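Local structure of LPXTG cell wall surface protein (Streptococcus gordonii, 4IGB) at residues V39-K44 / L91-T96; G68-F73 / S143-S148; V221-M226 / A262-S267; N227-L232 / N256-L261. The protein is a peptidoglycan-anchored surface protein that probably acts as an adhesin, represented here by its N-terminal N1 and N2 domains. All blocks are in the same frame, centred on the assembly; numbering follows the deposited sequence.

Contact 1: V39-K44 / L91-T96; sequences VSVLSK and LSLKFT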
# COMPACT_ATOMS: atom_id res chain seq x y z
N VAL C 39 -16.86 7.48 0.12
CA VAL C 39 -16.39 7.85 -1.22
C VAL C 39 -17.08 9.11 -1.75
O VAL C 39 -18.24 9.38 -1.43
CB VAL C 39 -16.54 6.69 -2.23
CG1 VAL C 39 -18.00 6.48 -2.61
CG2 VAL C 39 -15.72 6.96 -3.49
N SER C 40 -16.35 9.87 -2.56
CA SER C 40 -16.88 11.06 -3.22
C SER C 40 -16.41 10.99 -4.65
O SER C 40 -15.26 10.65 -4.90
CB SER C 40 -16.29 12.34 -2.62
OG SER C 40 -16.78 12.59 -1.31
N VAL C 41 -17.28 11.33 -5.60
CA VAL C 41 -16.88 11.44 -6.99
C VAL C 41 -16.38 12.85 -7.30
O VAL C 41 -17.19 13.76 -7.50
CB VAL C 41 -18.04 11.12 -7.95
CG1 VAL C 41 -17.62 11.40 -9.40
CG2 VAL C 41 -18.51 9.69 -7.77
N LEU C 42 -15.06 13.02 -7.34
CA LEU C 42 -14.46 14.30 -7.71
C LEU C 42 -14.89 14.69 -9.11
O LEU C 42 -15.25 15.84 -9.35
CB LEU C 42 -12.94 14.22 -7.64
CG LEU C 42 -12.30 14.38 -6.27
CD1 LEU C 42 -13.16 13.73 -5.22
CD2 LEU C 42 -10.89 13.81 -6.25
N SER C 43 -14.84 13.74 -10.04
CA SER C 43 -15.35 13.95 -11.38
C SER C 43 -15.65 12.62 -12.05
O SER C 43 -15.15 11.57 -11.63
CB SER C 43 -14.38 14.78 -12.23
OG SER C 43 -13.15 14.11 -12.43
N LYS C 44 -16.49 12.68 -13.07
CA LYS C 44 -16.75 11.56 -13.96
C LYS C 44 -17.13 12.12 -15.32
O LYS C 44 -17.77 13.17 -15.41
CB LYS C 44 -17.87 10.66 -13.42
CG LYS C 44 -19.23 11.34 -13.28
CD LYS C 44 -20.25 10.34 -12.74
CE LYS C 44 -21.57 11.03 -12.43
NZ LYS C 44 -22.43 10.18 -11.56
N LEU C 91 -13.26 8.78 -14.48
CA LEU C 91 -13.72 8.71 -13.10
C LEU C 91 -12.60 9.01 -12.11
O LEU C 91 -11.52 8.42 -12.18
CB LEU C 91 -14.32 7.33 -12.80
CG LEU C 91 -14.96 7.17 -11.42
CD1 LEU C 91 -16.14 8.11 -11.24
CD2 LEU C 91 -15.39 5.73 -11.16
N SER C 92 -12.87 9.92 -11.19
CA SER C 92 -11.90 10.28 -10.18
C SER C 92 -12.59 10.29 -8.83
O SER C 92 -13.64 10.93 -8.66
CB SER C 92 -11.30 11.65 -10.50
OG SER C 92 -10.39 12.02 -9.50
N LEU C 93 -12.00 9.58 -7.87
CA LEU C 93 -12.64 9.34 -6.58
C LEU C 93 -11.78 9.79 -5.42
O LEU C 93 -10.55 9.86 -5.53
CB LEU C 93 -12.93 7.85 -6.38
CG LEU C 93 -13.76 7.12 -7.43
CD1 LEU C 93 -13.83 5.63 -7.09
CD2 LEU C 93 -15.15 7.72 -7.54
N LYS C 94 -12.44 10.08 -4.31
CA LYS C 94 -11.76 10.30 -3.04
C LYS C 94 -12.47 9.49 -1.99
O LYS C 94 -13.69 9.38 -2.00
CB LYS C 94 -11.81 11.78 -2.65
CG LYS C 94 -11.31 12.06 -1.25
CD LYS C 94 -11.59 13.52 -0.89
CE LYS C 94 -10.70 13.99 0.24
NZ LYS C 94 -11.14 15.31 0.77
N PHE C 95 -11.70 8.93 -1.07
CA PHE C 95 -12.28 8.27 0.08
C PHE C 95 -11.78 9.03 1.28
O PHE C 95 -10.57 9.05 1.52
CB PHE C 95 -11.82 6.82 0.18
CG PHE C 95 -12.26 5.97 -0.97
CD1 PHE C 95 -13.37 5.14 -0.85
CD2 PHE C 95 -11.55 5.98 -2.16
CE1 PHE C 95 -13.77 4.34 -1.90
CE2 PHE C 95 -11.95 5.19 -3.22
CZ PHE C 95 -13.06 4.36 -3.09
N THR C 96 -12.69 9.63 2.02
CA THR C 96 -12.30 10.48 3.13
C THR C 96 -12.17 9.71 4.43
O THR C 96 -13.06 8.94 4.80
CB THR C 96 -13.28 11.65 3.32
OG1 THR C 96 -13.30 12.45 2.13
CG2 THR C 96 -12.86 12.49 4.49
O HOH W 1 -15.04 11.33 0.22
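Val39 lies side by side with Phe95 at a non-hydrogen-bonded position of an antiparallel strand pair, and its CG2 sits over one face of the ring, 3.8 Å from the centroid and 20° off the ring normal, a CH-pi contact. CG2 gets there because it stands anti to the backbone N of Val39, while CG1 takes the tighter site between N and the carbonyl carbon (chi1 73°). Two residues on, Val41 splits its branches: CG1 meets Leu91 CD1 at 4.0 Å, and CG2 meets Leu93 CD2 at 3.9 Å. Phe140 of strand 136-143 continues this apolar layer beneath Leu91 and Leu93. Strand 39-44 is an outermost strand of an eight-stranded antiparallel sheet in the N-terminal domain, and a classic beta bulge interrupts its pairing with strand 85-101: Leu42 and Ser43 both face Ser92, whose O receives two weak bonds from their N atoms. Beyond the bulge the pairing resumes with Ser92 N to Ser43 O, 2.8 Å. At the bulge the Leu42 side chain reaches back along the neighbouring strand, its CD1 only 3.5 Å from Lys94 CB and its CD2 beside Ser92 OG. The Ser40-Lys94 pair is bonded in both directions, with Ser40 N to Lys94 O at 2.8 Å. On the same face as these two side chains, a water joins Ser40 OG, Lys94 O and Thr96 OG1.

Contact 2: G68-F73 / S143-S148; sequences GEMENF and SELWES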
# COMPACT_ATOMS: atom_id res chain seq x y z
N GLY C 68 -25.58 -7.31 0.35
CA GLY C 68 -24.73 -6.15 0.52
C GLY C 68 -25.09 -5.00 -0.39
O GLY C 68 -25.58 -5.21 -1.49
N GLU C 69 -24.86 -3.78 0.07
CA GLU C 69 -25.07 -2.57 -0.73
C GLU C 69 -23.87 -2.32 -1.63
O GLU C 69 -22.73 -2.63 -1.26
CB GLU C 69 -25.29 -1.36 0.19
CG GLU C 69 -26.44 -1.53 1.17
CD GLU C 69 -27.75 -1.83 0.46
OE1 GLU C 69 -28.04 -1.15 -0.54
OE2 GLU C 69 -28.48 -2.75 0.90
N MET C 70 -24.12 -1.74 -2.80
CA MET C 70 -23.08 -1.53 -3.80
C MET C 70 -23.28 -0.22 -4.54
O MET C 70 -24.42 0.25 -4.69
CB MET C 70 -23.04 -2.69 -4.80
CG MET C 70 -22.26 -2.39 -6.08
SD MET C 70 -22.16 -3.77 -7.24
CE MET C 70 -21.15 -4.94 -6.33
N GLU C 71 -22.18 0.38 -4.98
CA GLU C 71 -22.23 1.52 -5.89
C GLU C 71 -21.54 1.11 -7.18
O GLU C 71 -20.36 0.75 -7.17
CB GLU C 71 -21.54 2.74 -5.29
CG GLU C 71 -21.79 4.01 -6.07
CD GLU C 71 -23.21 4.56 -5.88
OE1 GLU C 71 -23.97 4.01 -5.06
OE2 GLU C 71 -23.55 5.55 -6.56
N ASN C 72 -22.29 1.13 -8.27
CA ASN C 72 -21.81 0.52 -9.50
C ASN C 72 -21.53 1.55 -10.57
O ASN C 72 -22.23 2.56 -10.67
CB ASN C 72 -22.81 -0.51 -10.02
CG ASN C 72 -22.21 -1.44 -11.04
OD1 ASN C 72 -22.84 -1.76 -12.05
ND2 ASN C 72 -20.99 -1.90 -10.78
N PHE C 73 -20.52 1.28 -11.38
CA PHE C 73 -20.11 2.20 -12.43
C PHE C 73 -19.98 1.45 -13.73
O PHE C 73 -19.37 0.37 -13.79
CB PHE C 73 -18.78 2.88 -12.07
CG PHE C 73 -18.84 3.68 -10.81
CD1 PHE C 73 -18.94 5.06 -10.85
CD2 PHE C 73 -18.83 3.05 -9.57
CE1 PHE C 73 -19.01 5.81 -9.68
CE2 PHE C 73 -18.90 3.80 -8.40
CZ PHE C 73 -18.98 5.18 -8.46
N SER C 143 -18.06 -2.10 -2.95
CA SER C 143 -18.97 -2.85 -2.09
C SER C 143 -18.15 -3.76 -1.20
O SER C 143 -16.95 -3.92 -1.42
CB SER C 143 -19.91 -3.72 -2.93
OG SER C 143 -19.24 -4.88 -3.42
N GLU C 144 -18.81 -4.37 -0.22
CA GLU C 144 -18.19 -5.43 0.55
C GLU C 144 -18.85 -6.78 0.31
O GLU C 144 -18.95 -7.60 1.22
CB GLU C 144 -18.17 -5.06 2.03
CG GLU C 144 -17.32 -3.83 2.30
CD GLU C 144 -17.48 -3.30 3.70
OE1 GLU C 144 -18.62 -2.99 4.10
OE2 GLU C 144 -16.45 -3.20 4.41
N LEU C 145 -19.30 -7.02 -0.91
CA LEU C 145 -19.87 -8.32 -1.26
C LEU C 145 -18.86 -9.44 -1.03
O LEU C 145 -19.24 -10.51 -0.57
CB LEU C 145 -20.32 -8.33 -2.71
CG LEU C 145 -21.80 -8.04 -3.02
CD1 LEU C 145 -22.19 -6.62 -2.63
CD2 LEU C 145 -22.07 -8.27 -4.50
N TRP C 146 -17.59 -9.18 -1.35
CA TRP C 146 -16.57 -10.24 -1.36
C TRP C 146 -15.54 -10.10 -0.24
O TRP C 146 -15.16 -11.10 0.38
CB TRP C 146 -15.85 -10.26 -2.70
CG TRP C 146 -16.76 -10.13 -3.86
CD1 TRP C 146 -16.81 -9.09 -4.74
CD2 TRP C 146 -17.77 -11.06 -4.28
NE1 TRP C 146 -17.78 -9.32 -5.69
CE2 TRP C 146 -18.39 -10.52 -5.43
CE3 TRP C 146 -18.20 -12.30 -3.80
CZ2 TRP C 146 -19.42 -11.18 -6.11
CZ3 TRP C 146 -19.23 -12.95 -4.47
CH2 TRP C 146 -19.83 -12.39 -5.62
N GLU C 147 -15.10 -8.87 -0.00
CA GLU C 147 -14.14 -8.56 1.05
C GLU C 147 -14.50 -7.23 1.68
O GLU C 147 -15.20 -6.42 1.07
CB GLU C 147 -12.72 -8.49 0.48
CG GLU C 147 -12.31 -9.67 -0.38
CD GLU C 147 -10.96 -9.48 -1.03
OE1 GLU C 147 -10.22 -8.56 -0.60
OE2 GLU C 147 -10.64 -10.23 -1.97
N SER C 148 -14.02 -6.99 2.89
CA SER C 148 -14.29 -5.74 3.59
C SER C 148 -13.51 -4.59 2.97
O SER C 148 -12.46 -4.78 2.36
CB SER C 148 -13.95 -5.88 5.07
OG SER C 148 -15.07 -6.32 5.82
O HOH W 2 -21.58 -3.90 0.72
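Van der Waals packing of Met70 on Ser143 and Leu145 makes up much of this meeting of strand 69-76 with the loop that follows strand 136-143. The Met70 chain runs out extended, with CG anti to the backbone N (chi1 164°), and then bends at chi3 (-67°). The bend brings CE up beside both loop residues: the methyl is 3.9 Å from Leu145 CD2 and lies by the Ser143 hydroxyl, 3.5 Å from OG. Nearer the backbone, Met70 CB packs on Ser143 CB at 3.8 Å. The other Leu145 branch, CD1, lies against the peptide of Gly68, 3.8 Å from its O, and Tyr158 touches both Met70 and Leu145.

Polar contact between the segments runs through water. One water donates to Glu69 O at 2.6 Å and accepts from Glu144 N at 3.0 Å, bridging the backbones where no direct hydrogen bond joins them. Within the loop, Leu145 N gives a weak but nearly straight bond to Ser143 OG, 3.3 Å at 171°, spanning the turn at Glu144. The Glu69 side chain starts away from the loop, and its OE1 is bonded to Ser54 and His52.

The contact lies where strand 136-143, in a six-stranded antiparallel sheet of the N-terminal domain, runs into its following loop; Glu71 is backbone-bonded to Ile142. The chemistry implies that the two segments meet chiefly through the methionine methyl, the serine CB, the leucine branches and a water bridge.

Contact 3: V221-M226 / A262-S267; sequences VNLRLM and ALRSNS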
# COMPACT_ATOMS: atom_id res chain seq x y z
N VAL C 221 8.16 0.81 -7.52
CA VAL C 221 7.92 -0.20 -6.48
C VAL C 221 9.21 -0.53 -5.72
O VAL C 221 10.27 -0.71 -6.31
CB VAL C 221 7.32 -1.49 -7.09
CG1 VAL C 221 7.13 -2.56 -6.01
CG2 VAL C 221 6.00 -1.17 -7.76
N ASN C 222 9.11 -0.58 -4.40
CA ASN C 222 10.26 -0.82 -3.56
C ASN C 222 10.49 -2.31 -3.32
O ASN C 222 11.63 -2.77 -3.32
CB ASN C 222 10.09 -0.13 -2.22
CG ASN C 222 11.26 -0.37 -1.29
OD1 ASN C 222 11.24 -1.26 -0.46
ND2 ASN C 222 12.29 0.44 -1.44
N LEU C 223 9.40 -3.04 -3.13
CA LEU C 223 9.49 -4.45 -2.78
C LEU C 223 8.30 -5.23 -3.33
O LEU C 223 7.15 -4.84 -3.16
CB LEU C 223 9.58 -4.59 -1.26
CG LEU C 223 9.97 -5.93 -0.64
CD1 LEU C 223 10.33 -5.73 0.83
CD2 LEU C 223 8.87 -6.94 -0.77
N ARG C 224 8.60 -6.33 -4.01
CA ARG C 224 7.56 -7.18 -4.56
C ARG C 224 7.67 -8.59 -3.96
O ARG C 224 8.65 -9.31 -4.21
CB ARG C 224 7.67 -7.21 -6.08
CG ARG C 224 6.56 -7.99 -6.76
CD ARG C 224 6.82 -9.45 -6.58
NE ARG C 224 7.50 -10.02 -7.71
CZ ARG C 224 8.32 -11.07 -7.67
NH1 ARG C 224 8.61 -11.66 -6.52
NH2 ARG C 224 8.86 -11.51 -8.79
N LEU C 225 6.67 -8.97 -3.16
CA LEU C 225 6.69 -10.25 -2.44
C LEU C 225 5.78 -11.27 -3.11
O LEU C 225 4.61 -10.98 -3.37
CB LEU C 225 6.27 -10.06 -0.98
CG LEU C 225 6.03 -11.37 -0.21
CD1 LEU C 225 7.35 -12.08 0.07
CD2 LEU C 225 5.28 -11.14 1.09
N MET C 226 6.32 -12.45 -3.41
CA MET C 226 5.53 -13.60 -3.84
C MET C 226 5.72 -14.78 -2.90
O MET C 226 6.79 -14.94 -2.28
CB MET C 226 5.96 -14.05 -5.22
CG MET C 226 5.29 -13.35 -6.38
SD MET C 226 6.03 -14.06 -7.83
CE MET C 226 5.05 -13.35 -9.16
N ALA C 262 2.14 -9.29 -3.16
CA ALA C 262 2.09 -8.05 -2.40
C ALA C 262 3.14 -7.09 -2.92
O ALA C 262 4.24 -7.49 -3.27
CB ALA C 262 2.29 -8.33 -0.90
N LEU C 263 2.79 -5.81 -2.98
CA LEU C 263 3.68 -4.79 -3.53
C LEU C 263 3.78 -3.58 -2.62
O LEU C 263 2.76 -2.97 -2.29
CB LEU C 263 3.17 -4.32 -4.89
CG LEU C 263 3.07 -5.36 -5.99
CD1 LEU C 263 1.72 -5.22 -6.70
CD2 LEU C 263 4.23 -5.21 -6.95
N ARG C 264 4.99 -3.25 -2.21
CA ARG C 264 5.22 -2.03 -1.47
C ARG C 264 5.76 -0.92 -2.38
O ARG C 264 6.80 -1.09 -3.02
CB ARG C 264 6.22 -2.28 -0.36
CG ARG C 264 6.68 -0.99 0.29
CD ARG C 264 8.02 -1.18 0.98
NE ARG C 264 7.95 -2.12 2.09
CZ ARG C 264 9.02 -2.68 2.64
NH1 ARG C 264 10.23 -2.39 2.16
NH2 ARG C 264 8.88 -3.51 3.66
N SER C 265 5.06 0.20 -2.44
CA SER C 265 5.47 1.30 -3.31
C SER C 265 6.65 2.07 -2.74
O SER C 265 6.96 1.98 -1.55
CB SER C 265 4.30 2.25 -3.56
OG SER C 265 4.73 3.41 -4.25
N ASN C 266 7.31 2.85 -3.60
CA ASN C 266 8.41 3.69 -3.19
C ASN C 266 7.86 4.97 -2.57
O ASN C 266 8.57 5.71 -1.90
CB ASN C 266 9.30 4.04 -4.38
CG ASN C 266 10.30 2.95 -4.71
OD1 ASN C 266 10.81 2.27 -3.82
ND2 ASN C 266 10.59 2.78 -5.99
N SER C 267 6.58 5.22 -2.83
CA SER C 267 5.92 6.42 -2.34
C SER C 267 4.53 6.12 -1.79
O SER C 267 4.21 4.98 -1.45
CB SER C 267 5.81 7.46 -3.46
OG SER C 267 4.90 7.02 -4.46
O HOH W 3 12.30 1.05 -7.15
O HOH W 4 13.41 1.70 -3.71
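Asn222 and Arg264 meet side by side, with the amide and guanidinium planes 28° apart. Arg264 NH1 donates to Asn222 OD1 at 3.0 Å; the acceptor lies near the guanidinium plane, whereas the donor is tilted 28° from the plane of the amide carbonyl. Leu223 CD1 covers one guanidinium face, 3.4 Å above the plane and offset toward the rim. Acids also bind the guanidinium: NE forms a salt bridge with Glu289 and NH1 one with Asp419.

The backbone of Arg264 is equally well occupied. Its O accepts from Asn222 N at 2.7 Å and from Leu223 N at 3.3 Å, so both residues face Arg264 in a classic beta bulge, and its N donates to Leu223 O. Regular antiparallel pairing follows, with Leu225 N to Ala262 O at 2.8 Å and Ala262 N to Leu225 O at 3.0 Å. These strands are the 221-227 and 262-265 members of a mixed five-stranded sheet.

At the Asn266 end of the pair, Asn266 turns its amide about 80° from that of Asn222. Asn222 ND2 reaches Asn266 OD1 weakly at 3.3 Å, and a water reinforces the link by accepting from that ND2 and donating to that OD1. Asn266 ND2 is satisfied by Asn219 O and by a second water, which is also placed to donate to Val221 O. On the sheet face opposite Leu223 and Arg264, Leu263 CD2 packs on Arg224 CG at 3.6 Å.

With its cation matched by two carboxylates and an amide oxygen, buried Arg264 would probably stay charged, and its salt bridge to Asp419, in the N2 domain range, probably helps join the two domains.

Contact 4: N227-L232 / N256-L261; sequences NNANVL and NNVSGL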
# COMPACT_ATOMS: atom_id res chain seq x y z
N ASN C 227 4.70 -15.62 -2.80
CA ASN C 227 4.85 -16.89 -2.09
C ASN C 227 5.52 -17.90 -3.03
O ASN C 227 5.43 -17.78 -4.25
CB ASN C 227 3.50 -17.40 -1.56
CG ASN C 227 3.61 -18.76 -0.90
OD1 ASN C 227 3.52 -19.79 -1.57
ND2 ASN C 227 3.86 -18.77 0.40
N ASN C 228 6.22 -18.89 -2.46
CA ASN C 228 6.89 -19.91 -3.27
C ASN C 228 5.97 -20.59 -4.28
O ASN C 228 6.42 -21.04 -5.34
CB ASN C 228 7.49 -21.00 -2.38
CG ASN C 228 8.66 -20.52 -1.59
OD1 ASN C 228 8.86 -20.91 -0.43
ND2 ASN C 228 9.47 -19.65 -2.20
N ALA C 229 4.70 -20.67 -3.94
CA ALA C 229 3.74 -21.40 -4.75
C ALA C 229 3.17 -20.55 -5.89
O ALA C 229 2.32 -21.00 -6.64
CB ALA C 229 2.61 -21.94 -3.84
N ASN C 230 3.66 -19.32 -6.04
CA ASN C 230 3.10 -18.44 -7.07
C ASN C 230 3.19 -19.01 -8.49
O ASN C 230 4.24 -19.48 -8.90
CB ASN C 230 3.77 -17.06 -7.03
CG ASN C 230 3.03 -16.04 -7.85
OD1 ASN C 230 3.13 -16.03 -9.09
ND2 ASN C 230 2.31 -15.16 -7.18
N VAL C 231 2.08 -18.98 -9.23
CA VAL C 231 2.09 -19.49 -10.60
C VAL C 231 1.78 -18.43 -11.64
O VAL C 231 1.51 -18.76 -12.79
CB VAL C 231 1.07 -20.65 -10.80
CG1 VAL C 231 1.44 -21.86 -9.94
CG2 VAL C 231 -0.36 -20.18 -10.49
N LEU C 232 1.79 -17.16 -11.26
CA LEU C 232 1.52 -16.10 -12.23
C LEU C 232 2.70 -15.95 -13.17
O LEU C 232 3.83 -16.22 -12.79
CB LEU C 232 1.22 -14.77 -11.55
CG LEU C 232 0.04 -14.79 -10.58
CD1 LEU C 232 -0.09 -13.43 -9.88
CD2 LEU C 232 -1.25 -15.17 -11.30
N ASN C 256 -4.26 -15.78 -2.52
CA ASN C 256 -3.15 -14.94 -2.09
C ASN C 256 -1.80 -15.49 -2.51
O ASN C 256 -1.00 -14.78 -3.10
CB ASN C 256 -3.16 -14.77 -0.57
CG ASN C 256 -4.17 -13.75 -0.09
OD1 ASN C 256 -3.86 -12.56 0.01
ND2 ASN C 256 -5.38 -14.20 0.22
N ASN C 257 -1.56 -16.76 -2.21
CA ASN C 257 -0.24 -17.35 -2.36
C ASN C 257 0.05 -17.92 -3.74
O ASN C 257 1.20 -17.88 -4.20
CB ASN C 257 -0.03 -18.44 -1.31
CG ASN C 257 0.08 -17.87 0.08
OD1 ASN C 257 0.90 -16.98 0.33
ND2 ASN C 257 -0.74 -18.38 1.00
N VAL C 258 -0.97 -18.44 -4.41
CA VAL C 258 -0.80 -19.03 -5.73
C VAL C 258 -1.04 -18.02 -6.86
O VAL C 258 -0.30 -17.98 -7.84
CB VAL C 258 -1.72 -20.28 -5.91
CG1 VAL C 258 -1.58 -20.87 -7.32
CG2 VAL C 258 -1.38 -21.35 -4.87
N SER C 259 -2.07 -17.18 -6.72
CA SER C 259 -2.43 -16.27 -7.80
C SER C 259 -2.57 -14.83 -7.30
O SER C 259 -3.39 -14.05 -7.80
CB SER C 259 -3.74 -16.71 -8.46
OG SER C 259 -4.82 -16.59 -7.55
N GLY C 260 -1.75 -14.48 -6.32
CA GLY C 260 -1.72 -13.15 -5.76
C GLY C 260 -0.30 -12.75 -5.41
O GLY C 260 0.63 -13.55 -5.51
N LEU C 261 -0.11 -11.51 -5.00
CA LEU C 261 1.19 -11.04 -4.54
C LEU C 261 1.04 -9.76 -3.75
O LEU C 261 -0.05 -9.21 -3.66
CB LEU C 261 2.20 -10.89 -5.69
CG LEU C 261 1.97 -10.23 -7.07
CD1 LEU C 261 0.54 -9.94 -7.43
CD2 LEU C 261 2.82 -8.99 -7.26
O HOH W 5 2.46 -15.46 -4.17
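A type I beta turn from Asn227 to Asn230, overlapped by one Asx turn at Asn227 and followed by another at Asn230, meets the end of helix 252-257 in the N-terminal domain, a short way from the sodium site. Val231 N donates to Val258 O at 2.9 Å and 171°, in the carbonyl plane; it is the direct backbone bond between the segments. Alongside it Val231 CG2 presses on Val258 CG1 at 3.5 Å, closer than two methyls normally sit, and Ala229 CB lies near Val258 CG2.

Both Asx turns stay within the 227-232 loop. Asn227 OD1 accepts from Ala229 N, and Asn230 OD1 from Leu232 N, the latter donor standing 43° out of the carbonyl plane. With its CG anti to the backbone N (chi1 -167°), Asn230 also sends ND2 across the contact, ending 2.9 Å from Gly260 O. The Asn227 and Asn257 amides cross obliquely, with Asn227 CB 3.2 Å from Asn257 OD1. Each amide has its own partners elsewhere: Asn227 ND2 bonds Thr22 O, while Asn257 bonds Asp23 and Ile24. Leu232 lays CD1 and CD2 over the Ser259 backbone, and Ser259 OG is bonded to Thr249 OG1, a residue of the sodium site. Between the two segments, one water accepts from Asn227 N and from Asn230 ND2 and donates to Asn257 O at 2.7 Å.

All four contacts lie in the N-terminal domain and form two neighbouring pairs. Contacts 1 and 2, with centres 16 Å apart, touch through Leu91 CD2 and Phe73 CD1 at 3.6 Å, so strand 85-101 of the eight-stranded sheet packs on strand 69-76 of the six-stranded one. Contacts 3 and 4, 15 Å apart between centres, are continuous in chain: both segments of contact 4 adjoin those of contact 3, and Leu261 CB lies 3.3 Å from Leu225 O. Between the pairs nothing touches; the nearest atoms of contacts 2 and 4 are about 7 Å apart. Contact 4 is beside the sodium ion held by Asp199, Thr249 and Glu255, with the Ser259 side chain about 6 Å from the metal.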